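Local atomic coordinates of isoaspartyl dipeptidase (Fervidobacterium islandicum, PDB entry 7CDH), a protein that probably hydrolyses isoaspartyl dipeptides as a zinc-dependent M38 metallopeptidase of the amidohydrolase family, a role linked to protein repair. Residues A[205-210]-A[235-240]; A[44-49]-A[375-380]. All blocks are in the same frame, centred on the assembly; numbering follows the deposited sequence.

Interaction 1. Residues A[205-210]-A[235-240]; sequences YLFDII and GLEFAK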
loop_
_atom_site.group_PDB
_atom_site.type_symbol
_atom_site.label_atom_id
_atom_site.label_comp_id
_atom_site.label_asym_id
_atom_site.label_seq_id
_atom_site.Cartn_x
_atom_site.Cartn_y
_atom_site.Cartn_z
ATOM N N TYR A 205 20.785 12.491 -24.197
ATOM C CA TYR A 205 19.564 12.858 -23.441
ATOM C C TYR A 205 19.641 14.302 -22.950
ATOM O O TYR A 205 18.576 14.934 -22.872
ATOM C CB TYR A 205 19.401 11.936 -22.235
ATOM C CG TYR A 205 18.881 10.558 -22.536
ATOM C CD1 TYR A 205 18.292 10.230 -23.747
ATOM C CD2 TYR A 205 18.920 9.596 -21.551
ATOM C CE1 TYR A 205 17.775 8.965 -23.981
ATOM C CE2 TYR A 205 18.408 8.330 -21.765
ATOM C CZ TYR A 205 17.830 8.012 -22.978
ATOM O OH TYR A 205 17.337 6.756 -23.128
ATOM N N LEU A 206 20.832 14.797 -22.593
ATOM C CA LEU A 206 20.981 16.170 -22.032
ATOM C C LEU A 206 20.661 17.198 -23.128
ATOM O O LEU A 206 19.917 18.175 -22.840
ATOM C CB LEU A 206 22.363 16.363 -21.403
ATOM C CG LEU A 206 22.492 15.876 -19.958
ATOM C CD1 LEU A 206 22.302 14.378 -19.849
ATOM C CD2 LEU A 206 23.844 16.241 -19.375
ATOM N N PHE A 207 21.133 16.946 -24.345
ATOM C CA PHE A 207 20.848 17.771 -25.542
ATOM C C PHE A 207 19.359 17.652 -25.870
ATOM O O PHE A 207 18.747 18.714 -26.190
ATOM C CB PHE A 207 21.762 17.378 -26.706
ATOM C CG PHE A 207 23.184 17.857 -26.533
ATOM C CD1 PHE A 207 23.471 19.208 -26.465
ATOM C CD2 PHE A 207 24.237 16.965 -26.438
ATOM C CE1 PHE A 207 24.773 19.650 -26.302
ATOM C CE2 PHE A 207 25.537 17.411 -26.287
ATOM C CZ PHE A 207 25.801 18.753 -26.195
ATOM N N ASP A 208 18.786 16.444 -25.748
ATOM C CA ASP A 208 17.343 16.193 -26.020
ATOM C C ASP A 208 16.478 17.018 -25.058
ATOM O O ASP A 208 15.520 17.669 -25.513
ATOM C CB ASP A 208 16.966 14.717 -25.920
ATOM C CG ASP A 208 17.533 13.818 -27.008
ATOM O OD1 ASP A 208 17.970 14.348 -28.068
ATOM O OD2 ASP A 208 17.555 12.584 -26.768
ATOM N N ILE A 209 16.847 17.087 -23.786
ATOM C CA ILE A 209 16.063 17.870 -22.789
ATOM C C ILE A 209 16.041 19.359 -23.193
ATOM O O ILE A 209 14.953 19.971 -23.162
ATOM C CB ILE A 209 16.625 17.644 -21.371
ATOM C CG1 ILE A 209 16.476 16.186 -20.928
ATOM C CG2 ILE A 209 15.968 18.596 -20.404
ATOM C CD1 ILE A 209 17.404 15.793 -19.805
ATOM N N ILE A 210 17.189 19.971 -23.475
ATOM C CA ILE A 210 17.250 21.442 -23.711
ATOM C C ILE A 210 16.677 21.796 -25.098
ATOM O O ILE A 210 16.086 22.882 -25.228
ATOM C CB ILE A 210 18.674 21.972 -23.532
ATOM C CG1 ILE A 210 19.639 21.382 -24.568
ATOM C CG2 ILE A 210 19.123 21.744 -22.094
ATOM C CD1 ILE A 210 20.975 22.082 -24.603
ATOM N N GLY A 235 31.125 17.468 -24.090
ATOM C CA GLY A 235 31.056 18.347 -22.905
ATOM C C GLY A 235 31.261 19.819 -23.234
ATOM O O GLY A 235 30.489 20.676 -22.709
ATOM N N LEU A 236 32.277 20.149 -24.042
ATOM C CA LEU A 236 32.542 21.566 -24.427
ATOM C C LEU A 236 31.398 22.090 -25.291
ATOM O O LEU A 236 31.058 23.268 -25.157
ATOM C CB LEU A 236 33.878 21.697 -25.150
ATOM C CG LEU A 236 35.104 21.413 -24.296
ATOM C CD1 LEU A 236 36.366 21.558 -25.121
ATOM C CD2 LEU A 236 35.135 22.309 -23.073
ATOM N N GLU A 237 30.754 21.252 -26.087
ATOM C CA GLU A 237 29.575 21.733 -26.839
ATOM C C GLU A 237 28.473 22.077 -25.832
ATOM O O GLU A 237 27.780 23.117 -26.033
ATOM C CB GLU A 237 29.121 20.738 -27.900
ATOM C CG GLU A 237 27.945 21.290 -28.709
ATOM C CD GLU A 237 28.140 22.704 -29.264
ATOM O OE1 GLU A 237 27.163 23.529 -29.161
ATOM O OE2 GLU A 237 29.289 22.983 -29.771
ATOM N N PHE A 238 28.358 21.288 -24.754
ATOM C CA PHE A 238 27.344 21.484 -23.687
ATOM C C PHE A 238 27.667 22.774 -22.921
ATOM O O PHE A 238 26.718 23.554 -22.646
ATOM C CB PHE A 238 27.271 20.228 -22.804
ATOM C CG PHE A 238 26.231 20.258 -21.721
ATOM C CD1 PHE A 238 24.899 20.097 -22.026
ATOM C CD2 PHE A 238 26.590 20.452 -20.402
ATOM C CE1 PHE A 238 23.941 20.127 -21.031
ATOM C CE2 PHE A 238 25.628 20.489 -19.403
ATOM C CZ PHE A 238 24.304 20.294 -19.718
ATOM N N ALA A 239 28.936 23.000 -22.559
ATOM C CA ALA A 239 29.417 24.269 -21.932
ATOM C C ALA A 239 29.084 25.465 -22.820
ATOM O O ALA A 239 28.631 26.493 -22.250
ATOM C CB ALA A 239 30.903 24.267 -21.666
ATOM N N LYS A 240 29.300 25.344 -24.141
ATOM C CA LYS A 240 29.099 26.487 -25.071
ATOM C C LYS A 240 27.632 26.877 -25.008
ATOM O O LYS A 240 27.358 28.056 -25.158
ATOM C CB LYS A 240 29.506 26.212 -26.516
ATOM C CG LYS A 240 30.993 26.384 -26.790
ATOM C CD LYS A 240 31.424 25.730 -28.077
ATOM C CE LYS A 240 32.902 25.444 -28.112
ATOM N NZ LYS A 240 33.189 24.350 -29.069
#
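Phe207 and Phe238 lead the contact between two neighbouring outer helices of the TIM barrel, 204-212 and 229-240, which flank strand 220-223 in the chain sequence. The two segments run nearly the same way, their axes inclined by 21°. At their closest approach the axes are still 11.5 Å apart, so large side chains, and not the backbones, have to bridge the gap. No hydrogen bond joins the segments.

The aromatic contacts come first. The Phe207 ring reaches across with its outermost atom: CZ lies 3.9 Å from the backbone N of Phe238, which sits at the ring edge and near its plane. The same CZ is 4.0 Å from Phe238 CB, so the ring abuts the root of the opposing side chain. Seen from Phe238, it is again an edge that is met, with Phe207 CE1 close to the ring plane; the two rings therefore do not stack face to face.

Aliphatic contacts extend the seam inward. Phe238 has CG anti to its backbone N (chi1 -177°), which carries the ring into the space between the helices and up to Leu206. There the two side chains cross at about a right angle, and Leu206 CB comes within 4.1 Å of Phe238 CE1. Pro222 of strand 220-223 touches both Leu206 and Phe238, seating the pair against the barrel wall.

Toward the partly exposed side, Glu237 adds its aliphatic portion, CG standing 4.2 Å from Phe207 CZ. Its chain bends at chi2 (50°), and OE1 makes a salt bridge with Arg241, which also touches Phe207. Deeper in the seam, Leu206 CD2 approaches Phe238 CZ at 4.1 Å, obliquely to the ring.

Interaction 2. Residues A[44-49]-A[375-380]; sequences EIYDAN and MKDGVM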
loop_
_atom_site.group_PDB
_atom_site.type_symbol
_atom_site.label_atom_id
_atom_site.label_comp_id
_atom_site.label_asym_id
_atom_site.label_seq_id
_atom_site.Cartn_x
_atom_site.Cartn_y
_atom_site.Cartn_z
ATOM N N GLU A 44 41.321 36.067 18.391
ATOM C CA GLU A 44 42.496 35.231 18.066
ATOM C C GLU A 44 43.166 35.853 16.836
ATOM O O GLU A 44 42.448 36.384 15.975
ATOM C CB GLU A 44 42.049 33.780 17.866
ATOM C CG GLU A 44 43.170 32.862 17.407
ATOM C CD GLU A 44 42.881 31.371 17.426
ATOM O OE1 GLU A 44 43.770 30.621 16.978
ATOM O OE2 GLU A 44 41.785 30.958 17.894
ATOM N N ILE A 45 44.495 35.801 16.775
ATOM C CA ILE A 45 45.300 36.283 15.619
ATOM C C ILE A 45 46.140 35.117 15.101
ATOM O O ILE A 45 46.702 34.390 15.925
ATOM C CB ILE A 45 46.171 37.477 16.053
ATOM C CG1 ILE A 45 45.283 38.669 16.437
ATOM C CG2 ILE A 45 47.187 37.821 14.971
ATOM C CD1 ILE A 45 46.001 39.995 16.594
ATOM N N TYR A 46 46.217 34.935 13.788
ATOM C CA TYR A 46 47.062 33.883 13.165
ATOM C C TYR A 46 48.001 34.546 12.148
ATOM O O TYR A 46 47.547 35.301 11.240
ATOM C CB TYR A 46 46.178 32.773 12.593
ATOM C CG TYR A 46 46.918 31.633 11.942
ATOM C CD1 TYR A 46 47.444 30.598 12.688
ATOM C CD2 TYR A 46 47.050 31.563 10.569
ATOM C CE1 TYR A 46 48.121 29.542 12.094
ATOM C CE2 TYR A 46 47.718 30.513 9.959
ATOM C CZ TYR A 46 48.261 29.493 10.720
ATOM O OH TYR A 46 48.924 28.460 10.104
ATOM N N ASP A 47 49.298 34.319 12.361
ATOM C CA ASP A 47 50.407 34.833 11.526
ATOM C C ASP A 47 50.568 33.879 10.356
ATOM O O ASP A 47 51.234 32.823 10.508
ATOM C CB ASP A 47 51.728 34.938 12.297
ATOM C CG ASP A 47 52.731 35.898 11.666
ATOM O OD1 ASP A 47 52.807 35.939 10.418
ATOM O OD2 ASP A 47 53.412 36.619 12.436
ATOM N N ALA A 48 50.021 34.261 9.216
ATOM C CA ALA A 48 50.051 33.411 8.012
ATOM C C ALA A 48 51.144 33.893 7.064
ATOM O O ALA A 48 51.005 33.639 5.872
ATOM C CB ALA A 48 48.693 33.425 7.365
ATOM N N ASN A 49 52.212 34.519 7.568
ATOM C CA ASN A 49 53.341 34.966 6.709
ATOM C C ASN A 49 54.001 33.715 6.121
ATOM O O ASN A 49 54.185 32.726 6.867
ATOM C CB ASN A 49 54.333 35.876 7.445
ATOM C CG ASN A 49 55.566 36.146 6.609
ATOM O OD1 ASN A 49 55.505 36.824 5.574
ATOM N ND2 ASN A 49 56.668 35.524 6.997
ATOM N N MET A 375 42.362 22.299 11.139
ATOM C CA MET A 375 43.823 22.034 11.117
ATOM C C MET A 375 44.589 23.362 11.222
ATOM O O MET A 375 44.226 24.346 10.523
ATOM C CB MET A 375 44.250 21.286 9.855
ATOM C CG MET A 375 45.645 20.728 9.995
ATOM S SD MET A 375 46.150 19.639 8.648
ATOM C CE MET A 375 45.976 20.746 7.257
ATOM N N LYS A 376 45.555 23.400 12.141
ATOM C CA LYS A 376 46.436 24.554 12.439
ATOM C C LYS A 376 47.873 24.045 12.408
ATOM O O LYS A 376 48.237 23.197 13.276
ATOM C CB LYS A 376 46.079 25.180 13.783
ATOM C CG LYS A 376 46.551 26.618 13.932
ATOM C CD LYS A 376 46.427 27.190 15.320
ATOM C CE LYS A 376 45.173 28.008 15.503
ATOM N NZ LYS A 376 44.875 28.211 16.940
ATOM N N ASP A 377 48.614 24.461 11.378
ATOM C CA ASP A 377 50.071 24.211 11.244
ATOM C C ASP A 377 50.315 22.707 11.343
ATOM O O ASP A 377 51.093 22.299 12.223
ATOM C CB ASP A 377 50.848 25.006 12.301
ATOM C CG ASP A 377 50.747 26.509 12.100
ATOM O OD1 ASP A 377 50.954 26.953 10.948
ATOM O OD2 ASP A 377 50.413 27.217 13.078
ATOM N N GLY A 378 49.629 21.928 10.503
ATOM C CA GLY A 378 49.708 20.451 10.434
ATOM C C GLY A 378 49.048 19.720 11.604
ATOM O O GLY A 378 49.095 18.502 11.592
ATOM N N VAL A 379 48.461 20.419 12.578
ATOM C CA VAL A 379 47.877 19.816 13.811
ATOM C C VAL A 379 46.352 19.759 13.678
ATOM O O VAL A 379 45.630 20.800 13.868
ATOM C CB VAL A 379 48.286 20.560 15.098
ATOM C CG1 VAL A 379 47.815 19.807 16.340
ATOM C CG2 VAL A 379 49.784 20.803 15.155
ATOM N N MET A 380 45.876 18.542 13.454
ATOM C CA MET A 380 44.444 18.185 13.353
ATOM C C MET A 380 43.742 18.477 14.680
ATOM O O MET A 380 44.297 18.127 15.744
ATOM C CB MET A 380 44.358 16.696 13.034
ATOM C CG MET A 380 42.953 16.204 12.790
ATOM S SD MET A 380 42.552 16.227 11.059
ATOM C CE MET A 380 43.971 15.394 10.343
HETATM O O HOH W 1 42.133 27.720 17.431
#
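The Tyr46 hydroxyl donates a hydrogen bond to Asp377 from well above the carboxylate plane, 47° out of it, with 2.7 Å from OH to OD1. The acceptor belongs to a two-residue beta hairpin: a type I' turn from Lys376 to Val379 links strands 372-376 and 379-380. Across from it lies strand 43-47, an outer strand of the four-stranded sheet that begins at the N-terminus. The contact thus illustrates how two segments far apart in sequence, on different sheets, can be joined through their side chains, with no backbone hydrogen bond between them.

Ring and carboxylate approach from opposite directions with their planes only 26° apart, and Asp377 OD2 lies at the ring edge, 3.4 Å from Tyr46 CE1. Ser366 OG hydrogen-bonds both Tyr46 OH and the backbone N of Asp377, tying the tyrosine to the turn a second time. A phenylalanine at Tyr46 would probably leave Asp377 OD1 without this donor and deprive Ser366 of one partner, weakening the hold on the hairpin tip.

Beside the ring, Lys376 slides past in the opposite sense, its CG 3.8 Å from Tyr46 CE1. Phe373 meets the Tyr46 ring with the two planes at an intermediate angle and forms a cation-pi pair with Lys376.

The lysine ends in a salt bridge. Its chain bends at chi3 (-97°) and brings NZ to 2.7 Å from Glu44 OE1, at the syn lone pair on the side of the other oxygen. Glu44 meets it with a chain extended beyond CG. A water spans the pair as well: it accepts from Lys376 NZ at 2.8 Å and donates to Glu44 OE2 at 3.3 Å.

In the fold
The two contacts sit on opposite sides of the chain's centre, their own centres 44 Å apart and their nearest atoms about 32 Å apart. Interaction 1 is nested within the long loop that interaction 2 closes: the apolar seam belongs to the barrel, whereas the polar one joins strand 43-47, near the N-terminus, to the hairpin near the C-terminus. Interaction 1 is on the barrel that carries the metal centre but does not reach it: the side chain of Leu206 stays about 13 Å from a bound zinc ion. Helix 204-212 follows strand 191-196, which holds His195, and helix 229-240 follows strand 220-223, just beyond which stands His224; both histidines, with Glu156, bind one zinc.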